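Local coordinates for cytidine deaminase (Mycobacterium leprae, PDB 3R2N), which probably catalyses the zinc-dependent hydrolytic deamination of cytidine to uridine in pyrimidine salvage, working as a homotetramer, at residues G34-N40 with R76-C82; I45-V50 with C60-M65. All coordinates share one frame; numbering follows the deposited sequence. Where two conformers were deposited one is given.

Interaction 1 (G34-N40 with R76-C82); sequences GVAGFVN and RLVAVYC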
loop_
_atom_site.group_PDB
_atom_site.type_symbol
_atom_site.label_atom_id
_atom_site.label_comp_id
_atom_site.label_asym_id
_atom_site.label_seq_id
_atom_site.Cartn_x
_atom_site.Cartn_y
_atom_site.Cartn_z
ATOM N N GLY D 34 7.765 15.130 8.649
ATOM C CA GLY D 34 8.240 14.536 9.876
ATOM C C GLY D 34 7.065 14.333 10.805
ATOM O O GLY D 34 6.055 15.036 10.693
ATOM N N VAL D 35 7.169 13.332 11.686
ATOM C CA VAL D 35 6.116 13.083 12.667
ATOM C C VAL D 35 6.756 12.711 13.979
ATOM O O VAL D 35 7.848 12.157 14.013
ATOM C CB VAL D 35 5.094 11.976 12.212
ATOM C CG1 VAL D 35 5.742 10.557 12.158
ATOM C CG2 VAL D 35 3.885 11.965 13.114
ATOM N N ALA D 36 6.065 13.000 15.065
ATOM C CA ALA D 36 6.579 12.692 16.365
ATOM C C ALA D 36 5.380 12.363 17.243
ATOM O O ALA D 36 4.303 12.969 17.102
ATOM C CB ALA D 36 7.394 13.901 16.948
ATOM N N GLY D 37 5.606 11.431 18.171
ATOM C CA GLY D 37 4.558 10.857 18.988
ATOM C C GLY D 37 5.042 10.631 20.404
ATOM O O GLY D 37 6.215 10.362 20.620
ATOM N N PHE D 38 4.137 10.785 21.371
ATOM C CA PHE D 38 4.353 10.258 22.719
ATOM C C PHE D 38 3.678 8.910 22.867
ATOM O O PHE D 38 2.535 8.726 22.451
ATOM C CB PHE D 38 3.811 11.212 23.758
ATOM C CG PHE D 38 4.688 12.398 24.001
ATOM C CD1 PHE D 38 6.040 12.230 24.299
ATOM C CD2 PHE D 38 4.162 13.689 23.968
ATOM C CE1 PHE D 38 6.876 13.339 24.560
ATOM C CE2 PHE D 38 4.986 14.802 24.230
ATOM C CZ PHE D 38 6.356 14.614 24.510
ATOM N N VAL D 39 4.395 7.955 23.440
ATOM C CA VAL D 39 3.820 6.629 23.694
ATOM C C VAL D 39 3.252 6.670 25.125
ATOM O O VAL D 39 3.516 7.632 25.867
ATOM C CB VAL D 39 4.864 5.508 23.471
ATOM C CG1 VAL D 39 4.198 4.193 23.369
ATOM C CG2 VAL D 39 5.621 5.762 22.170
ATOM N N ASN D 40 2.443 5.675 25.488
ATOM C CA ASN D 40 1.797 5.624 26.798
ATOM C C ASN D 40 2.752 5.401 27.978
ATOM O O ASN D 40 2.331 5.518 29.133
ATOM C CB ASN D 40 0.632 4.616 26.821
ATOM C CG ASN D 40 1.072 3.197 26.511
ATOM O OD1 ASN D 40 2.184 2.971 26.006
ATOM N ND2 ASN D 40 0.195 2.223 26.800
ATOM N N ARG D 76 1.172 1.923 23.199
ATOM C CA ARG D 76 0.047 2.570 22.587
ATOM C C ARG D 76 0.407 4.011 22.403
ATOM O O ARG D 76 0.909 4.644 23.334
ATOM C CB ARG D 76 -1.175 2.512 23.514
ATOM C CG ARG D 76 -1.687 1.116 23.839
ATOM C CD ARG D 76 -2.356 0.417 22.658
ATOM N NE ARG D 76 -3.705 0.922 22.389
ATOM C CZ ARG D 76 -4.414 0.659 21.292
ATOM N NH1 ARG D 76 -3.913 -0.109 20.323
ATOM N NH2 ARG D 76 -5.630 1.179 21.160
ATOM N N LEU D 77 0.115 4.542 21.216
ATOM C CA LEU D 77 0.322 5.959 20.923
ATOM C C LEU D 77 -0.624 6.808 21.730
ATOM O O LEU D 77 -1.777 6.449 21.938
ATOM C CB LEU D 77 0.125 6.244 19.432
ATOM C CG LEU D 77 1.195 5.734 18.464
ATOM C CD1 LEU D 77 0.711 5.955 17.075
ATOM C CD2 LEU D 77 2.520 6.441 18.668
ATOM N N VAL D 78 -0.145 7.949 22.183
ATOM C CA VAL D 78 -0.975 8.807 22.997
ATOM C C VAL D 78 -1.178 10.206 22.378
ATOM O O VAL D 78 -2.261 10.785 22.477
ATOM C CB VAL D 78 -0.415 8.796 24.441
ATOM C CG1 VAL D 78 -0.440 10.147 25.090
ATOM C CG2 VAL D 78 -1.151 7.740 25.267
ATOM N N ALA D 79 -0.153 10.736 21.711
ATOM C CA ALA D 79 -0.283 12.027 21.041
ATOM C C ALA D 79 0.641 12.087 19.837
ATOM O O ALA D 79 1.778 11.616 19.908
ATOM C CB ALA D 79 0.002 13.181 22.007
ATOM N N VAL D 80 0.162 12.676 18.742
ATOM C CA VAL D 80 0.920 12.702 17.486
ATOM C C VAL D 80 0.850 14.080 16.821
ATOM O O VAL D 80 -0.224 14.706 16.775
ATOM C CB VAL D 80 0.396 11.629 16.488
ATOM C CG1 VAL D 80 1.118 11.709 15.166
ATOM C CG2 VAL D 80 0.548 10.262 17.062
ATOM N N TYR D 81 1.994 14.531 16.295
ATOM C CA TYR D 81 2.110 15.813 15.604
ATOM C C TYR D 81 2.889 15.602 14.292
ATOM O O TYR D 81 4.095 15.293 14.319
ATOM C CB TYR D 81 2.868 16.803 16.506
ATOM C CG TYR D 81 2.642 18.289 16.234
ATOM C CD1 TYR D 81 2.574 19.199 17.278
ATOM C CD2 TYR D 81 2.530 18.788 14.936
ATOM C CE1 TYR D 81 2.363 20.575 17.035
ATOM C CE2 TYR D 81 2.341 20.157 14.688
ATOM C CZ TYR D 81 2.249 21.029 15.735
ATOM O OH TYR D 81 2.048 22.360 15.471
ATOM N N CYS D 82 2.197 15.756 13.161
ATOM C CA CYS D 82 2.814 15.605 11.845
ATOM C C CYS D 82 3.112 16.983 11.226
ATOM O O CYS D 82 2.312 17.936 11.355
ATOM C CB CYS D 82 1.879 14.778 10.964
ATOM S SG CYS D 82 2.510 14.205 9.396
#
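Val35 and Val80 meet on one face of two adjacent antiparallel strands, 34-39 and 77-83, in the mixed five-stranded sheet of the cytidine deaminase fold, CG2 of Val35 pressed to 3.5 Å from CG1 of Val80, closer than methyls usually come. In both valines the touching branch lies anti to the backbone N (chi1 177° for Val80), turning it into the seam. Ala36, Phe38, Ala79 and Tyr81 point to the other face, where both rings lead away from the partner strand. Ala36 and Tyr81 form a hydrogen-bonded pair, Tyr81 N to Ala36 O at 2.9 Å. Opposite Phe38 the chain slips in an extra residue, so that Val78 and Ala79 share one partner, a classic beta bulge: Phe38 O takes a 2.8 Å bond from Val78 N and a weak one from Ala79 N. Where the pair ends, Asn40 crosses the CB-CG stem of Arg76 at a slant, ND2 3.6 Å from CB of Arg76. Arg76 N reaches Asn40 OD1 at 3.2 Å from above the carbonyl plane, while the guanidinium turns off to Glu102 O. Helix 61-71 packs on the Val35 face and helix 10-21 on the Phe38 and Tyr81 face, with strand 44-48 alongside 34-39.

Interaction 2 (I45-V50 with C60-M65); sequences ITGVNV and CAECSM. With ZN (zinc ion), chain K; EDO (1,2-ethanediol), chain L.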
loop_
_atom_site.group_PDB
_atom_site.type_symbol
_atom_site.label_atom_id
_atom_site.label_comp_id
_atom_site.label_asym_id
_atom_site.label_seq_id
_atom_site.Cartn_x
_atom_site.Cartn_y
_atom_site.Cartn_z
ATOM N N ILE D 45 8.666 9.018 20.014
ATOM C CA ILE D 45 9.081 8.401 18.774
ATOM C C ILE D 45 8.841 9.314 17.576
ATOM O O ILE D 45 8.129 10.301 17.692
ATOM C CB ILE D 45 8.508 6.973 18.586
ATOM C CG1 ILE D 45 6.971 6.962 18.577
ATOM C CG2 ILE D 45 9.113 6.055 19.664
ATOM C CD1 ILE D 45 6.368 5.553 18.405
ATOM N N THR D 46 9.489 9.015 16.449
ATOM C CA THR D 46 9.412 9.856 15.245
ATOM C C THR D 46 9.379 8.972 14.006
ATOM O O THR D 46 9.564 7.760 14.101
ATOM C CB THR D 46 10.638 10.734 15.088
ATOM O OG1 THR D 46 11.769 9.890 14.794
ATOM C CG2 THR D 46 10.905 11.567 16.341
ATOM N N GLY D 47 9.155 9.602 12.849
ATOM C CA GLY D 47 9.076 8.918 11.558
ATOM C C GLY D 47 9.178 9.972 10.468
ATOM O O GLY D 47 8.792 11.132 10.687
ATOM N N VAL D 48 9.733 9.577 9.325
ATOM C CA VAL D 48 9.835 10.434 8.147
ATOM C C VAL D 48 9.247 9.693 6.965
ATOM O O VAL D 48 9.229 8.436 6.944
ATOM C CB VAL D 48 11.304 10.777 7.795
ATOM C CG1 VAL D 48 11.942 11.580 8.921
ATOM C CG2 VAL D 48 12.112 9.498 7.498
ATOM N N ASN D 49 8.766 10.438 5.976
ATOM C CA ASN D 49 8.231 9.767 4.804
ATOM C C ASN D 49 9.341 9.209 3.970
ATOM O O ASN D 49 10.405 9.808 3.910
ATOM C CB ASN D 49 7.288 10.631 3.971
ATOM C CG ASN D 49 7.908 11.960 3.499
ATOM O OD1 ASN D 49 8.759 12.599 4.171
ATOM N ND2 ASN D 49 7.396 12.430 2.362
ATOM N N VAL D 50 9.085 8.062 3.334
ATOM C CA VAL D 50 10.049 7.455 2.412
ATOM C C VAL D 50 9.436 7.085 1.028
ATOM O O VAL D 50 8.701 6.086 0.883
ATOM C CB VAL D 50 10.783 6.260 3.067
ATOM C CG1 VAL D 50 11.928 5.794 2.198
ATOM C CG2 VAL D 50 11.326 6.661 4.458
ATOM N N CYS D 60 4.360 6.688 4.452
ATOM C CA CYS D 60 4.125 7.985 5.088
ATOM C C CYS D 60 4.972 8.090 6.341
ATOM O O CYS D 60 5.447 7.080 6.850
ATOM C CB CYS D 60 2.658 8.203 5.428
ATOM S SG CYS D 60 1.548 8.427 3.973
ATOM N N ALA D 61 5.165 9.318 6.819
ATOM C CA ALA D 61 5.860 9.570 8.070
ATOM C C ALA D 61 5.248 8.745 9.212
ATOM O O ALA D 61 5.994 8.150 10.008
ATOM C CB ALA D 61 5.851 11.108 8.411
ATOM N N GLU D 62 3.913 8.687 9.267
ATOM C CA GLU D 62 3.175 7.972 10.323
ATOM C C GLU D 62 3.455 6.461 10.298
ATOM O O GLU D 62 3.582 5.857 11.364
ATOM C CB GLU D 62 1.656 8.244 10.249
ATOM C CG GLU D 62 1.265 9.730 10.334
ATOM C CD GLU D 62 1.160 10.369 8.967
ATOM O OE1 GLU D 62 2.149 10.309 8.195
ATOM O OE2 GLU D 62 0.083 10.908 8.638
ATOM N N CYS D 63 3.534 5.876 9.094
ATOM C CA CYS D 63 4.037 4.478 8.886
ATOM C C CYS D 63 5.415 4.275 9.556
ATOM O O CYS D 63 5.624 3.279 10.272
ATOM C CB CYS D 63 4.182 4.143 7.400
ATOM S SG CYS D 63 2.641 4.155 6.422
ATOM N N SER D 64 6.342 5.228 9.330
ATOM C CA SER D 64 7.690 5.030 9.805
ATOM C C SER D 64 7.666 5.008 11.312
ATOM O O SER D 64 8.304 4.154 11.934
ATOM C CB SER D 64 8.663 6.073 9.277
ATOM O OG SER D 64 8.883 5.889 7.905
ATOM N N MET D 65 6.844 5.886 11.866
ATOM C CA MET D 65 6.692 6.032 13.305
ATOM C C MET D 65 6.081 4.810 13.951
ATOM O O MET D 65 6.531 4.375 15.003
ATOM C CB MET D 65 5.858 7.280 13.636
ATOM C CG MET D 65 5.606 7.411 15.125
ATOM S SD MET D 65 4.524 8.788 15.527
ATOM C CE MET D 65 3.002 8.251 14.747
HETATM ZN ZN ZN K . -0.425 8.850 5.291
HETATM C C1 EDO L . 0.593 13.066 5.823
HETATM O O1 EDO L . 1.760 12.629 6.547
HETATM C C2 EDO L . -0.045 11.850 5.161
HETATM O O2 EDO L . -0.320 10.840 6.158
#
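Ile45 and Met65 make the apolar part of this contact, their side chains crossing at about a right angle with Ile45 CG1 3.7 Å from Met65 CG. Met65 CG stands anti to the backbone N (chi1 176°), which brings it up against Ile45, while the bend at chi3 takes the end of the chain away, towards Val35, Leu77 and Val80. CD1 of Ile45 comes to 3.6 Å from Met65 O.

Backbone packing is close where the helix passes Gly47. Gly47 CA sits 3.5 Å from Ala61 O in a CA-H...O contact, and Gly47, with no side chain, lets Ala61 and Ser64 approach its CA. A second such contact joins Met65 CA to Thr46 O.

Strand 44-48 and helix 61-71, joined by a loop, form part of the cytidine deaminase fold, and Cys60, at the N-cap of the helix, gives one of its three cysteine zinc ligands. Cys60 SG binds the zinc ion at 2.4 Å, with Cys93 and Cys96 completing the protein ligands.

Among the polar contacts, Ser64 OG lies 2.7 Å from Val48 O and is hydrogen-bonded to Ser67 OG of the second subunit, at a subunit interface. Asn49 turns its amide away from the helix, to the backbone of Val33 and Phe31. On the zinc side, a 1,2-ethanediol, probably from the crystallisation liquor, places O2 2.2 Å from the zinc ion and hydrogen-bonds through O1 to Glu62 OE1 at 2.9 Å. Glu62 holds this diol by the zinc ion, consistent with it being the counterpart of the proton-shuttling glutamate of related cytidine deaminases.

From the N terminus, helix 10-21 comes first, then strand 34-39, which opens interaction 1. The chain turns back into strand 44-48, opening interaction 2, and a loop leads to Cys60 and helix 61-71, where interaction 2 closes. Only then does strand 77-83 return to pair with 34-39 and close interaction 1, so the shorter loop lies wholly within the longer and the two do not cross. Strand 34-39 joins the two contacts, lying between 77-83 and 44-48 in the sheet. Gly37 N to Ile45 O and Val35 N to Gly47 O probably bond the neighbours, and Val35 CG1 also packs on Ala61 O, at the start of the helix that follows zinc ligand Cys60.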